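Local coordinates for protein cytochrome P450 (CYP102L1) (Mycobacterium phage Adler, PDB 6N6Q) that is a haem-containing cytochrome P450 encoded by a bacteriophage and probably catalyses monooxygenation, its physiological substrate not being established here, at residues A116-K119 with E120-S123; I420-Q423 with F424-E428; K108-E111 with I112-A116. One frame throughout, in Å; residues are numbered along the deposited sequence.

Contact 1: residues A116-K119 with E120-S123; sequences AFTK and EAMS. With HEM (protoporphyrin IX containing Fe), chain E.
The backbone N of Met122 is divided between two carbonyls of the preceding turn, Thr118 O at 3.0 Å and Lys119 O at 3.1 Å, both weak bonds. This is the first turn of helix 119-145, and Thr118 is its N-cap. With OG1 set between its own backbone N and carbonyl carbon (chi1 63°), the threonine turns its hydroxyl over the helix start, where OG1 accepts a weak but fairly straight bond from Ala121 N at 3.3 Å (160° at the hydrogen). Besides the bond from Met122 N, Lys119 O takes a long, weak one from Ser123 N. The Ser123 hydroxyl folds back on its own turn, OG donating to Glu120 O at 2.6 Å. The methyl of Ala121 points back at the loop and settles against the carbonyl group of Ala116, CB lying 3.5 Å from Ala116 C. Ala116 O is itself bonded to Tyr125 OH, from the next turn of the helix after Ala121. Met122 runs CG past Thr118 O at 3.3 Å, then bends at its second and third torsions, which carries the thioether to Phe424 and His427 of helix 422-439. Phe117 points its CB away from the helix and meets the ring of Phe275 edge-to-face; its CE1 ends 3.5 Å from the vinyl carbon CBC of the haem.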
loop_
_atom_site.group_PDB
_atom_site.type_symbol
_atom_site.label_atom_id
_atom_site.label_comp_id
_atom_site.label_asym_id
_atom_site.label_seq_id
_atom_site.Cartn_x
_atom_site.Cartn_y
_atom_site.Cartn_z
ATOM N N ALA A 116 -10.347 1.705 15.035
ATOM C CA ALA A 116 -8.904 1.642 15.218
ATOM C C ALA A 116 -8.133 2.310 14.089
ATOM O O ALA A 116 -6.899 2.320 14.124
ATOM C CB ALA A 116 -8.453 0.184 15.354
ATOM N N PHE A 117 -8.826 2.863 13.092
ATOM C CA PHE A 117 -8.177 3.461 11.934
ATOM C C PHE A 117 -8.664 4.875 11.646
ATOM O O PHE A 117 -8.357 5.415 10.578
ATOM C CB PHE A 117 -8.380 2.583 10.694
ATOM C CG PHE A 117 -7.501 1.369 10.662
ATOM C CD1 PHE A 117 -6.243 1.426 10.083
ATOM C CD2 PHE A 117 -7.930 0.172 11.208
ATOM C CE1 PHE A 117 -5.431 0.311 10.050
ATOM C CE2 PHE A 117 -7.121 -0.947 11.180
ATOM C CZ PHE A 117 -5.870 -0.877 10.599
ATOM N N THR A 118 -9.412 5.485 12.560
ATOM C CA THR A 118 -9.899 6.837 12.355
ATOM C C THR A 118 -8.806 7.855 12.680
ATOM O O THR A 118 -7.714 7.515 13.142
ATOM C CB THR A 118 -11.133 7.100 13.214
ATOM O OG1 THR A 118 -10.781 7.000 14.601
ATOM C CG2 THR A 118 -12.223 6.090 12.898
ATOM N N LYS A 119 -9.120 9.127 12.425
ATOM C CA LYS A 119 -8.192 10.204 12.759
ATOM C C LYS A 119 -7.938 10.255 14.258
ATOM O O LYS A 119 -6.807 10.492 14.699
ATOM C CB LYS A 119 -8.736 11.547 12.264
ATOM C CG LYS A 119 -8.610 11.801 10.762
ATOM C CD LYS A 119 -9.543 10.917 9.943
ATOM C CE LYS A 119 -10.969 10.956 10.477
ATOM N NZ LYS A 119 -11.727 9.728 10.101
ATOM N N GLU A 120 -8.986 10.034 15.057
ATOM C CA GLU A 120 -8.827 9.964 16.506
ATOM C C GLU A 120 -7.859 8.853 16.896
ATOM O O GLU A 120 -6.986 9.044 17.750
ATOM C CB GLU A 120 -10.189 9.741 17.163
ATOM C CG GLU A 120 -10.120 9.234 18.594
ATOM C CD GLU A 120 -11.389 8.514 19.014
ATOM O OE1 GLU A 120 -12.247 8.257 18.141
ATOM O OE2 GLU A 120 -11.528 8.202 20.215
ATOM N N ALA A 121 -8.004 7.679 16.277
ATOM C CA ALA A 121 -7.127 6.562 16.601
ATOM C C ALA A 121 -5.692 6.828 16.167
ATOM O O ALA A 121 -4.757 6.265 16.750
ATOM C CB ALA A 121 -7.647 5.278 15.955
ATOM N N MET A 122 -5.494 7.679 15.158
ATOM C CA MET A 122 -4.141 7.972 14.696
ATOM C C MET A 122 -3.336 8.708 15.761
ATOM O O MET A 122 -2.132 8.467 15.910
ATOM C CB MET A 122 -4.187 8.783 13.400
ATOM C CG MET A 122 -4.639 7.981 12.191
ATOM S SD MET A 122 -3.764 6.410 12.050
ATOM C CE MET A 122 -2.058 6.966 11.985
ATOM N N SER A 123 -3.984 9.601 16.513
ATOM C CA SER A 123 -3.276 10.331 17.560
ATOM C C SER A 123 -2.745 9.392 18.634
ATOM O O SER A 123 -1.712 9.677 19.250
ATOM C CB SER A 123 -4.191 11.388 18.180
ATOM O OG SER A 123 -5.323 10.790 18.789
HETATM C CHA HEM E . -7.504 -1.847 0.854
HETATM C CHB HEM E . -4.188 0.990 -1.286
HETATM C CHC HEM E . -1.887 1.505 2.969
HETATM C CHD HEM E . -4.766 -1.910 4.885
HETATM C C1A HEM E . -6.836 -1.107 -0.101
HETATM C C2A HEM E . -7.228 -0.911 -1.486
HETATM C C3A HEM E . -6.315 -0.133 -2.070
HETATM C C4A HEM E . -5.305 0.203 -1.086
HETATM C CMA HEM E . -6.339 0.325 -3.543
HETATM C CAA HEM E . -8.474 -1.500 -2.180
HETATM C CBA HEM E . -8.128 -2.894 -2.695
HETATM C CGA HEM E . -9.249 -3.445 -3.538
HETATM O O1A HEM E . -10.224 -2.700 -3.820
HETATM O O2A HEM E . -9.166 -4.636 -3.933
HETATM C C1B HEM E . -3.311 1.424 -0.310
HETATM C C2B HEM E . -2.276 2.424 -0.482
HETATM C C3B HEM E . -1.635 2.570 0.695
HETATM C C4B HEM E . -2.250 1.662 1.645
HETATM C CMB HEM E . -2.019 3.152 -1.822
HETATM C CAB HEM E . -0.451 3.498 1.077
HETATM C CBB HEM E . 0.177 4.332 0.238
HETATM C C1C HEM E . -2.473 0.651 3.882
HETATM C C2C HEM E . -2.151 0.535 5.290
HETATM C C3C HEM E . -2.933 -0.401 5.830
HETATM C C4C HEM E . -3.797 -0.927 4.780
HETATM C CMC HEM E . -1.081 1.345 6.053
HETATM C CAC HEM E . -2.868 -0.799 7.325
HETATM C CBC HEM E . -3.675 -1.714 7.871
HETATM C C1D HEM E . -5.766 -2.188 3.972
HETATM C C2D HEM E . -6.858 -3.129 4.149
HETATM C C3D HEM E . -7.610 -3.111 3.043
HETATM C C4D HEM E . -7.030 -2.158 2.115
HETATM C CMD HEM E . -7.105 -4.002 5.400
HETATM C CAD HEM E . -8.881 -3.955 2.791
HETATM C CBD HEM E . -10.097 -3.260 3.394
HETATM C CGD HEM E . -11.351 -4.033 3.068
HETATM O O1D HEM E . -12.310 -3.994 3.885
HETATM O O2D HEM E . -11.395 -4.694 1.998
HETATM N NA HEM E . -5.657 -0.412 0.099
HETATM N NB HEM E . -3.265 0.984 0.997
HETATM N NC HEM E . -3.480 -0.256 3.612
HETATM N ND HEM E . -5.907 -1.617 2.719
HETATM FE FE HEM E . -4.485 -0.429 1.819
#

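Contact 2: residues I420-Q423 with F424-E428; sequences IGRQ and FAQHE. With HEM (protoporphyrin IX containing Fe), chain E.
Phe424, first of the second segment, lays its CB 3.6 Å from Gly421 O, while its N donates to a water at 3.1 Å. The same water lies 2.8 Å from Ile420 O, to which it can donate, and so bridges the loop end to the helix start. With CG anti to the backbone N (chi1 -171°), the ring leaves the turn and lies beside the haem methyl, CD1 3.7 Å from CMC, packing among Tyr125, Ile163 and Ile164. Ala425 N makes the first regular helix bond, 2.8 Å to Gly421 O, and its methyl faces the haem, CB 3.5 Å from the vinyl carbon CAB. Gln426 N bonds to Arg422 O. The Gln426 side chain, extended beyond CG, brings its amide to the edge of the Arg422 guanidinium, the planes 73° apart; the long arginine chain lies extended to NE, and Phe412 touches both side chains. His427 N bonds to Gln423 O at 3.2 Å, and its imidazole leaves the turn to bond through NE2 to ND1 of His126. Glu428 turns inward to the haem, where OE2 lies 3.8 Å from CMC and bonds to Ser283 OG. Gly421, the helix N-cap, holds its bare backbone close to the porphyrin. It is the last glycine of the P450 signature FxxGxRxCxG, and the helix it begins is the L helix that follows the cysteine-ligand loop.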
loop_
_atom_site.group_PDB
_atom_site.type_symbol
_atom_site.label_atom_id
_atom_site.label_comp_id
_atom_site.label_asym_id
_atom_site.label_seq_id
_atom_site.Cartn_x
_atom_site.Cartn_y
_atom_site.Cartn_z
ATOM N N ILE A 420 -8.967 0.721 4.450
ATOM C CA ILE A 420 -9.222 1.076 5.840
ATOM C C ILE A 420 -8.046 1.828 6.455
ATOM O O ILE A 420 -8.219 2.529 7.461
ATOM C CB ILE A 420 -9.552 -0.182 6.667
ATOM C CG1 ILE A 420 -10.222 0.202 7.990
ATOM C CG2 ILE A 420 -8.297 -0.991 6.934
ATOM C CD1 ILE A 420 -10.517 -0.975 8.896
ATOM N N GLY A 421 -6.852 1.717 5.873
ATOM C CA GLY A 421 -5.677 2.346 6.443
ATOM C C GLY A 421 -5.217 3.589 5.707
ATOM O O GLY A 421 -4.028 3.918 5.725
ATOM N N ARG A 422 -6.149 4.289 5.058
ATOM C CA ARG A 422 -5.786 5.489 4.310
ATOM C C ARG A 422 -5.259 6.576 5.237
ATOM O O ARG A 422 -4.202 7.166 4.985
ATOM C CB ARG A 422 -6.989 5.997 3.515
ATOM C CG ARG A 422 -6.735 7.309 2.790
ATOM C CD ARG A 422 -7.949 7.739 1.983
ATOM N NE ARG A 422 -7.690 8.953 1.215
ATOM C CZ ARG A 422 -8.512 9.438 0.290
ATOM N NH1 ARG A 422 -9.648 8.812 0.015
ATOM N NH2 ARG A 422 -8.196 10.549 -0.363
ATOM N N GLN A 423 -5.988 6.858 6.318
ATOM C CA GLN A 423 -5.536 7.871 7.265
ATOM C C GLN A 423 -4.257 7.443 7.971
ATOM O O GLN A 423 -3.439 8.294 8.339
ATOM C CB GLN A 423 -6.637 8.172 8.281
ATOM C CG GLN A 423 -7.937 8.673 7.661
ATOM C CD GLN A 423 -8.866 7.545 7.245
ATOM O OE1 GLN A 423 -9.138 6.631 8.024
ATOM N NE2 GLN A 423 -9.355 7.603 6.011
ATOM N N PHE A 424 -4.065 6.136 8.163
ATOM C CA PHE A 424 -2.815 5.648 8.736
ATOM C C PHE A 424 -1.662 5.844 7.762
ATOM O O PHE A 424 -0.580 6.302 8.150
ATOM C CB PHE A 424 -2.955 4.172 9.119
ATOM C CG PHE A 424 -1.790 3.631 9.906
ATOM C CD1 PHE A 424 -0.647 3.182 9.264
ATOM C CD2 PHE A 424 -1.846 3.558 11.287
ATOM C CE1 PHE A 424 0.421 2.681 9.984
ATOM C CE2 PHE A 424 -0.781 3.059 12.014
ATOM C CZ PHE A 424 0.353 2.620 11.363
ATOM N N ALA A 425 -1.875 5.500 6.491
ATOM C CA ALA A 425 -0.814 5.623 5.497
ATOM C C ALA A 425 -0.434 7.081 5.275
ATOM O O ALA A 425 0.753 7.425 5.238
ATOM C CB ALA A 425 -1.249 4.972 4.185
ATOM N N GLN A 426 -1.429 7.957 5.128
ATOM C CA GLN A 426 -1.135 9.365 4.892
ATOM C C GLN A 426 -0.422 9.999 6.079
ATOM O O GLN A 426 0.395 10.907 5.897
ATOM C CB GLN A 426 -2.422 10.121 4.567
ATOM C CG GLN A 426 -2.981 9.789 3.193
ATOM C CD GLN A 426 -4.410 10.254 3.011
ATOM O OE1 GLN A 426 -5.094 10.587 3.979
ATOM N NE2 GLN A 426 -4.872 10.281 1.764
ATOM N N HIS A 427 -0.697 9.528 7.296
ATOM C CA HIS A 427 -0.005 10.071 8.461
ATOM C C HIS A 427 1.454 9.635 8.483
ATOM O O HIS A 427 2.354 10.458 8.684
ATOM C CB HIS A 427 -0.716 9.646 9.745
ATOM C CG HIS A 427 -0.282 10.414 10.954
ATOM N ND1 HIS A 427 -0.555 11.755 11.119
ATOM C CD2 HIS A 427 0.409 10.033 12.055
ATOM C CE1 HIS A 427 -0.054 12.166 12.271
ATOM N NE2 HIS A 427 0.537 11.140 12.857
ATOM N N GLU A 428 1.711 8.341 8.270
ATOM C CA GLU A 428 3.081 7.843 8.349
ATOM C C GLU A 428 3.925 8.301 7.166
ATOM O O GLU A 428 5.141 8.469 7.306
ATOM C CB GLU A 428 3.091 6.315 8.439
ATOM C CG GLU A 428 2.522 5.613 7.220
ATOM C CD GLU A 428 2.899 4.145 7.160
ATOM O OE1 GLU A 428 4.069 3.817 7.454
ATOM O OE2 GLU A 428 2.024 3.319 6.822
HETATM C CHA HEM E . -7.504 -1.847 0.854
HETATM C CHB HEM E . -4.188 0.990 -1.286
HETATM C CHC HEM E . -1.887 1.505 2.969
HETATM C CHD HEM E . -4.766 -1.910 4.885
HETATM C C1A HEM E . -6.836 -1.107 -0.101
HETATM C C2A HEM E . -7.228 -0.911 -1.486
HETATM C C3A HEM E . -6.315 -0.133 -2.070
HETATM C C4A HEM E . -5.305 0.203 -1.086
HETATM C CMA HEM E . -6.339 0.325 -3.543
HETATM C CAA HEM E . -8.474 -1.500 -2.180
HETATM C CBA HEM E . -8.128 -2.894 -2.695
HETATM C CGA HEM E . -9.249 -3.445 -3.538
HETATM O O1A HEM E . -10.224 -2.700 -3.820
HETATM O O2A HEM E . -9.166 -4.636 -3.933
HETATM C C1B HEM E . -3.311 1.424 -0.310
HETATM C C2B HEM E . -2.276 2.424 -0.482
HETATM C C3B HEM E . -1.635 2.570 0.695
HETATM C C4B HEM E . -2.250 1.662 1.645
HETATM C CMB HEM E . -2.019 3.152 -1.822
HETATM C CAB HEM E . -0.451 3.498 1.077
HETATM C CBB HEM E . 0.177 4.332 0.238
HETATM C C1C HEM E . -2.473 0.651 3.882
HETATM C C2C HEM E . -2.151 0.535 5.290
HETATM C C3C HEM E . -2.933 -0.401 5.830
HETATM C C4C HEM E . -3.797 -0.927 4.780
HETATM C CMC HEM E . -1.081 1.345 6.053
HETATM C CAC HEM E . -2.868 -0.799 7.325
HETATM C CBC HEM E . -3.675 -1.714 7.871
HETATM C C1D HEM E . -5.766 -2.188 3.972
HETATM C C2D HEM E . -6.858 -3.129 4.149
HETATM C C3D HEM E . -7.610 -3.111 3.043
HETATM C C4D HEM E . -7.030 -2.158 2.115
HETATM C CMD HEM E . -7.105 -4.002 5.400
HETATM C CAD HEM E . -8.881 -3.955 2.791
HETATM C CBD HEM E . -10.097 -3.260 3.394
HETATM C CGD HEM E . -11.351 -4.033 3.068
HETATM O O1D HEM E . -12.310 -3.994 3.885
HETATM O O2D HEM E . -11.395 -4.694 1.998
HETATM N NA HEM E . -5.657 -0.412 0.099
HETATM N NB HEM E . -3.265 0.984 0.997
HETATM N NC HEM E . -3.480 -0.256 3.612
HETATM N ND HEM E . -5.907 -1.617 2.719
HETATM FE FE HEM E . -4.485 -0.429 1.819
HETATM O O HOH W 1 -6.760 4.663 8.499
#

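Contact 3: residues K108-E111 with I112-A116; sequences KAHE and ILTPA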
loop_
_atom_site.group_PDB
_atom_site.type_symbol
_atom_site.label_atom_id
_atom_site.label_comp_id
_atom_site.label_asym_id
_atom_site.label_seq_id
_atom_site.Cartn_x
_atom_site.Cartn_y
_atom_site.Cartn_z
ATOM N N LYS A 108 -17.738 -8.516 10.089
ATOM C CA LYS A 108 -17.386 -8.457 11.505
ATOM C C LYS A 108 -16.113 -7.647 11.716
ATOM O O LYS A 108 -16.106 -6.658 12.455
ATOM C CB LYS A 108 -17.224 -9.872 12.066
ATOM C CG LYS A 108 -18.526 -10.631 12.246
ATOM C CD LYS A 108 -18.279 -12.006 12.851
ATOM C CE LYS A 108 -17.546 -11.902 14.180
ATOM N NZ LYS A 108 -17.302 -13.237 14.795
ATOM N N ALA A 109 -15.026 -8.049 11.052
ATOM C CA ALA A 109 -13.756 -7.346 11.209
ATOM C C ALA A 109 -13.873 -5.885 10.792
ATOM O O ALA A 109 -13.291 -5.001 11.432
ATOM C CB ALA A 109 -12.666 -8.047 10.400
ATOM N N HIS A 110 -14.631 -5.609 9.729
ATOM C CA HIS A 110 -14.733 -4.238 9.240
ATOM C C HIS A 110 -15.429 -3.333 10.249
ATOM O O HIS A 110 -15.013 -2.187 10.449
ATOM C CB HIS A 110 -15.467 -4.206 7.899
ATOM C CG HIS A 110 -15.646 -2.829 7.344
ATOM N ND1 HIS A 110 -14.592 -2.068 6.884
ATOM C CD2 HIS A 110 -16.757 -2.070 7.182
ATOM C CE1 HIS A 110 -15.046 -0.903 6.458
ATOM N NE2 HIS A 110 -16.357 -0.879 6.628
ATOM N N GLU A 111 -16.488 -3.823 10.895
ATOM C CA GLU A 111 -17.176 -3.022 11.899
ATOM C C GLU A 111 -16.473 -3.038 13.251
ATOM O O GLU A 111 -16.864 -2.278 14.142
ATOM C CB GLU A 111 -18.623 -3.502 12.068
ATOM C CG GLU A 111 -19.397 -3.713 10.764
ATOM C CD GLU A 111 -19.806 -2.421 10.065
ATOM O OE1 GLU A 111 -18.978 -1.491 9.960
ATOM O OE2 GLU A 111 -20.967 -2.340 9.611
ATOM N N ILE A 112 -15.453 -3.873 13.422
ATOM C CA ILE A 112 -14.692 -3.935 14.662
ATOM C C ILE A 112 -13.432 -3.082 14.589
ATOM O O ILE A 112 -13.074 -2.415 15.560
ATOM C CB ILE A 112 -14.353 -5.404 15.000
ATOM C CG1 ILE A 112 -15.598 -6.147 15.484
ATOM C CG2 ILE A 112 -13.245 -5.485 16.043
ATOM C CD1 ILE A 112 -15.400 -7.643 15.613
ATOM N N LEU A 113 -12.761 -3.080 13.440
ATOM C CA LEU A 113 -11.481 -2.403 13.292
ATOM C C LEU A 113 -11.596 -0.984 12.751
ATOM O O LEU A 113 -10.592 -0.266 12.745
ATOM C CB LEU A 113 -10.561 -3.225 12.386
ATOM C CG LEU A 113 -9.974 -4.471 13.050
ATOM C CD1 LEU A 113 -9.552 -5.500 12.014
ATOM C CD2 LEU A 113 -8.795 -4.081 13.931
ATOM N N THR A 114 -12.779 -0.563 12.302
ATOM C CA THR A 114 -12.937 0.817 11.846
ATOM C C THR A 114 -12.579 1.852 12.910
ATOM O O THR A 114 -11.888 2.826 12.563
ATOM C CB THR A 114 -14.364 1.049 11.325
ATOM O OG1 THR A 114 -15.278 0.171 11.994
ATOM C CG2 THR A 114 -14.436 0.817 9.824
ATOM N N PRO A 115 -12.988 1.728 14.179
ATOM C CA PRO A 115 -12.567 2.734 15.170
ATOM C C PRO A 115 -11.069 2.759 15.409
ATOM O O PRO A 115 -10.561 3.753 15.942
ATOM C CB PRO A 115 -13.326 2.324 16.441
ATOM C CG PRO A 115 -14.455 1.477 15.962
ATOM C CD PRO A 115 -13.916 0.748 14.777
ATOM N N ALA A 116 -10.347 1.705 15.035
ATOM C CA ALA A 116 -8.904 1.642 15.218
ATOM C C ALA A 116 -8.133 2.310 14.089
ATOM O O ALA A 116 -6.899 2.320 14.124
ATOM C CB ALA A 116 -8.453 0.184 15.354
#
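Thr114 folds back over His110 and holds it by both branches of its side chain. Its OG1 donates to His110 O at 2.8 Å, lying in the carbonyl plane, and Thr114 N adds a weak bond to the same oxygen. The threonine's chi1 is 28°, off a staggered position, perhaps the price of the hydroxyl bond to His110 O. The other branch, CG2, comes to one face of the imidazole in a CH-pi contact, 4.1 Å from the ring centroid and nearest to CE1. The imidazole is brought beneath this methyl by a first torsion that puts CG opposite the backbone N (chi1 178°), and it also stacks on Trp106 one turn earlier. Ile112 lies along the preceding turn: CG1, opposite its carbonyl carbon, passes 3.1 Å from Lys108 O, CD1 stays 3.4 Å from Lys108 O, and the side chain packs on Ile250. The lysine chain leads the other way, to bond through NZ to Lys262 O. Ile112 N is shared, weakly with Lys108 O and at 3.1 Å with Ala109 O. The latter also accepts from Leu113 N at 2.8 Å. Leu113 sets CD1 loosely against Ala109 CB at 4.3 Å and reaches Met251 and Phe275. The His110 side chain comes within about 4 Å of the haem (nearest atoms), and Trp106 NE1 hydrogen-bonds to it; Trp106 and His110 match the WxxxR motif of the P450 C helix, with histidine in the arginine position.

In the fold
Contacts 3 and 1 are consecutive: they share Ala116, the first at the end of helix 104-113 and the second at the start of helix 119-145, and Ala121 CB packs on Pro115 O where they meet. Contact 2 lies deeper, about 10 Å from the chain centre against 18 and 19 Å for the others (centre to centre), and supplies five residues of the haem pocket, against one from contact 1. Its bonds are mostly sound helix bonds, whereas contact 1 combines a weak side-chain cap with weak backbone bonds and contact 3 adds a side-chain hydroxyl bond and a CH-pi contact. Lys119 packs on Gln423 between contacts 1 and 2, while Ile420 of contact 2 reaches Leu113 O of contact 3.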